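Local coordinates for levansucrase (Bacillus subtilis, PDB 1OYG), which belongs to the levansucrase/invertase family of carbohydrate-active enzymes, which are built as a five-bladed beta-propeller, at residues A[255-258]-A[262-265]. Residues are numbered along the deposited sequence; the frame is centred on the assembly and turned at random.
Sequences AYYG and SFFR
Phe264 drives the edge of its ring into one face of Tyr257, and this T-shaped pair carries the contact. The two planes stand at 85° with centroids 4.9 Å apart, and Phe264 CD1 sits over the middle of the tyrosine ring, 3.6 Å from Tyr257 CD2. Phe264 CE1 follows it along the same edge, 3.8 Å from Tyr257 CE2, with Tyr257 CG in the plane of the phenylalanine ring, at its edge.

Phe263, one residue earlier on the helix, reaches the base of the same tyrosine. Its CE2 comes to 3.9 Å from Tyr257 CB and lies at the edge of the tyrosine ring, near its plane. Two neighbouring atoms of the Phe263 ring also meet backbone carbonyl oxygens: Phe263 CE2 is 3.3 Å from Tyr257 O, and Phe263 CD2 is 3.4 Å from Gly258 O. Both oxygens approach the ring obliquely.

Each phenylalanine has CG anti to its own backbone N (chi1 172° in Phe263, 161° in Phe264), yet successive helical positions fan the rings apart, one to the edge of Tyr257 and one to its face. Gly258, where the chain leads on to the helix, has a positive phi, a conformation that favours glycine.

Further out, Tyr257 OH hydrogen-bonds to Leu251 O, which ties down the far end of the ring, and the Tyr257 side chain also touches Glu267, Ser268 and Leu271 of helix 261-273. Phe263 makes an edge-to-face pair with His23 of helix 22-26, whose backbone also bonds to that of Tyr257. Lying far from the centre of the chain, this is a local aromatic cluster where the loop after strand 230-238 meets the start of helix 261-273, at the periphery of the beta-propeller.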
ATOM      1  N   ALA A 255     -11.805  21.365  -6.850  1.00  2.82           N
ATOM      2  CA  ALA A 255     -11.957  20.222  -5.944  1.00  2.82           C
ATOM      3  C   ALA A 255     -10.617  19.673  -5.453  1.00  2.69           C
ATOM      4  O   ALA A 255     -10.543  19.067  -4.389  1.00  3.32           O
ATOM      5  CB  ALA A 255     -12.756  19.109  -6.615  1.00  2.92           C
ATOM      6  N   TYR A 256      -9.562  19.882  -6.235  1.00  2.71           N
ATOM      7  CA  TYR A 256      -8.234  19.387  -5.885  1.00  2.36           C
ATOM      8  C   TYR A 256      -7.477  20.331  -4.960  1.00  2.45           C
ATOM      9  O   TYR A 256      -6.427  19.973  -4.450  1.00  2.35           O
ATOM     10  CB  TYR A 256      -7.420  19.152  -7.157  1.00  2.07           C
ATOM     11  CG  TYR A 256      -8.080  18.223  -8.160  1.00  2.00           C
ATOM     12  CD1 TYR A 256      -8.931  17.195  -7.751  1.00  2.00           C
ATOM     13  CD2 TYR A 256      -7.846  18.372  -9.520  1.00  2.00           C
ATOM     14  CE1 TYR A 256      -9.525  16.347  -8.672  1.00  2.00           C
ATOM     15  CE2 TYR A 256      -8.442  17.528 -10.450  1.00  2.00           C
ATOM     16  CZ  TYR A 256      -9.278  16.518 -10.016  1.00  2.00           C
ATOM     17  OH  TYR A 256      -9.868  15.665 -10.916  1.00  2.26           O
ATOM     18  N   TYR A 257      -8.017  21.527  -4.753  1.00  2.51           N
ATOM     19  CA  TYR A 257      -7.380  22.558  -3.939  1.00  2.75           C
ATOM     20  C   TYR A 257      -8.013  22.667  -2.553  1.00  3.22           C
ATOM     21  O   TYR A 257      -7.309  22.719  -1.549  1.00  3.36           O
ATOM     22  CB  TYR A 257      -7.466  23.901  -4.664  1.00  2.58           C
ATOM     23  CG  TYR A 257      -6.605  23.971  -5.907  1.00  2.23           C
ATOM     24  CD1 TYR A 257      -5.407  24.672  -5.904  1.00  2.53           C
ATOM     25  CD2 TYR A 257      -6.988  23.331  -7.086  1.00  2.03           C
ATOM     26  CE1 TYR A 257      -4.609  24.740  -7.042  1.00  2.78           C
ATOM     27  CE2 TYR A 257      -6.200  23.398  -8.230  1.00  2.73           C
ATOM     28  CZ  TYR A 257      -5.010  24.108  -8.196  1.00  2.50           C
ATOM     29  OH  TYR A 257      -4.213  24.187  -9.320  1.00  3.44           O
ATOM     30  N   GLY A 258      -9.339  22.706  -2.505  1.00  3.73           N
ATOM     31  CA  GLY A 258     -10.063  22.880  -1.257  1.00  4.30           C
ATOM     32  C   GLY A 258      -9.958  24.290  -0.706  1.00  4.67           C
ATOM     33  O   GLY A 258      -9.495  25.203  -1.391  1.00  4.96           O
ATOM     34  N   SER A 262     -10.463  31.849  -3.123  1.00  3.08           N
ATOM     35  CA  SER A 262      -9.287  32.689  -2.900  1.00  3.30           C
ATOM     36  C   SER A 262      -8.025  31.834  -2.852  1.00  3.01           C
ATOM     37  O   SER A 262      -7.012  32.170  -3.466  1.00  2.78           O
ATOM     38  CB  SER A 262      -9.424  33.477  -1.593  1.00  3.41           C
ATOM     39  OG  SER A 262      -8.325  34.352  -1.412  1.00  5.56           O
ATOM     40  N   PHE A 263      -8.092  30.725  -2.124  1.00  2.78           N
ATOM     41  CA  PHE A 263      -6.962  29.814  -2.040  1.00  2.72           C
ATOM     42  C   PHE A 263      -6.665  29.195  -3.402  1.00  2.80           C
ATOM     43  O   PHE A 263      -5.504  29.101  -3.793  1.00  2.46           O
ATOM     44  CB  PHE A 263      -7.197  28.714  -1.004  1.00  2.70           C
ATOM     45  CG  PHE A 263      -6.141  27.651  -1.028  1.00  3.01           C
ATOM     46  CD1 PHE A 263      -4.887  27.894  -0.483  1.00  3.56           C
ATOM     47  CD2 PHE A 263      -6.377  26.431  -1.645  1.00  3.24           C
ATOM     48  CE1 PHE A 263      -3.896  26.915  -0.523  1.00  3.85           C
ATOM     49  CE2 PHE A 263      -5.391  25.456  -1.698  1.00  3.87           C
ATOM     50  CZ  PHE A 263      -4.153  25.697  -1.137  1.00  3.70           C
ATOM     51  N   PHE A 264      -7.703  28.777  -4.121  1.00  2.70           N
ATOM     52  CA  PHE A 264      -7.519  28.201  -5.455  1.00  2.78           C
ATOM     53  C   PHE A 264      -6.781  29.170  -6.373  1.00  2.91           C
ATOM     54  O   PHE A 264      -5.849  28.786  -7.064  1.00  3.01           O
ATOM     55  CB  PHE A 264      -8.858  27.818  -6.100  1.00  2.72           C
ATOM     56  CG  PHE A 264      -8.779  27.661  -7.595  1.00  3.25           C
ATOM     57  CD1 PHE A 264      -8.226  26.519  -8.152  1.00  3.84           C
ATOM     58  CD2 PHE A 264      -9.228  28.669  -8.444  1.00  3.58           C
ATOM     59  CE1 PHE A 264      -8.137  26.367  -9.529  1.00  3.95           C
ATOM     60  CE2 PHE A 264      -9.139  28.526  -9.821  1.00  3.75           C
ATOM     61  CZ  PHE A 264      -8.595  27.370 -10.365  1.00  4.31           C
ATOM     62  N   ARG A 265      -7.203  30.429  -6.389  1.00  3.08           N
ATOM     63  CA  ARG A 265      -6.590  31.419  -7.274  1.00  3.52           C
ATOM     64  C   ARG A 265      -5.105  31.588  -6.975  1.00  3.63           C
ATOM     65  O   ARG A 265      -4.281  31.597  -7.889  1.00  3.72           O
ATOM     66  CB  ARG A 265      -7.305  32.763  -7.151  1.00  3.70           C
ATOM     67  CG  ARG A 265      -8.651  32.787  -7.842  1.00  4.86           C
ATOM     68  CD  ARG A 265      -9.357  34.131  -7.772  1.00  6.45           C
ATOM     69  NE  ARG A 265     -10.740  34.059  -8.238  1.00  7.68           N
ATOM     70  CZ  ARG A 265     -11.149  33.332  -9.271  1.00  8.82           C
TER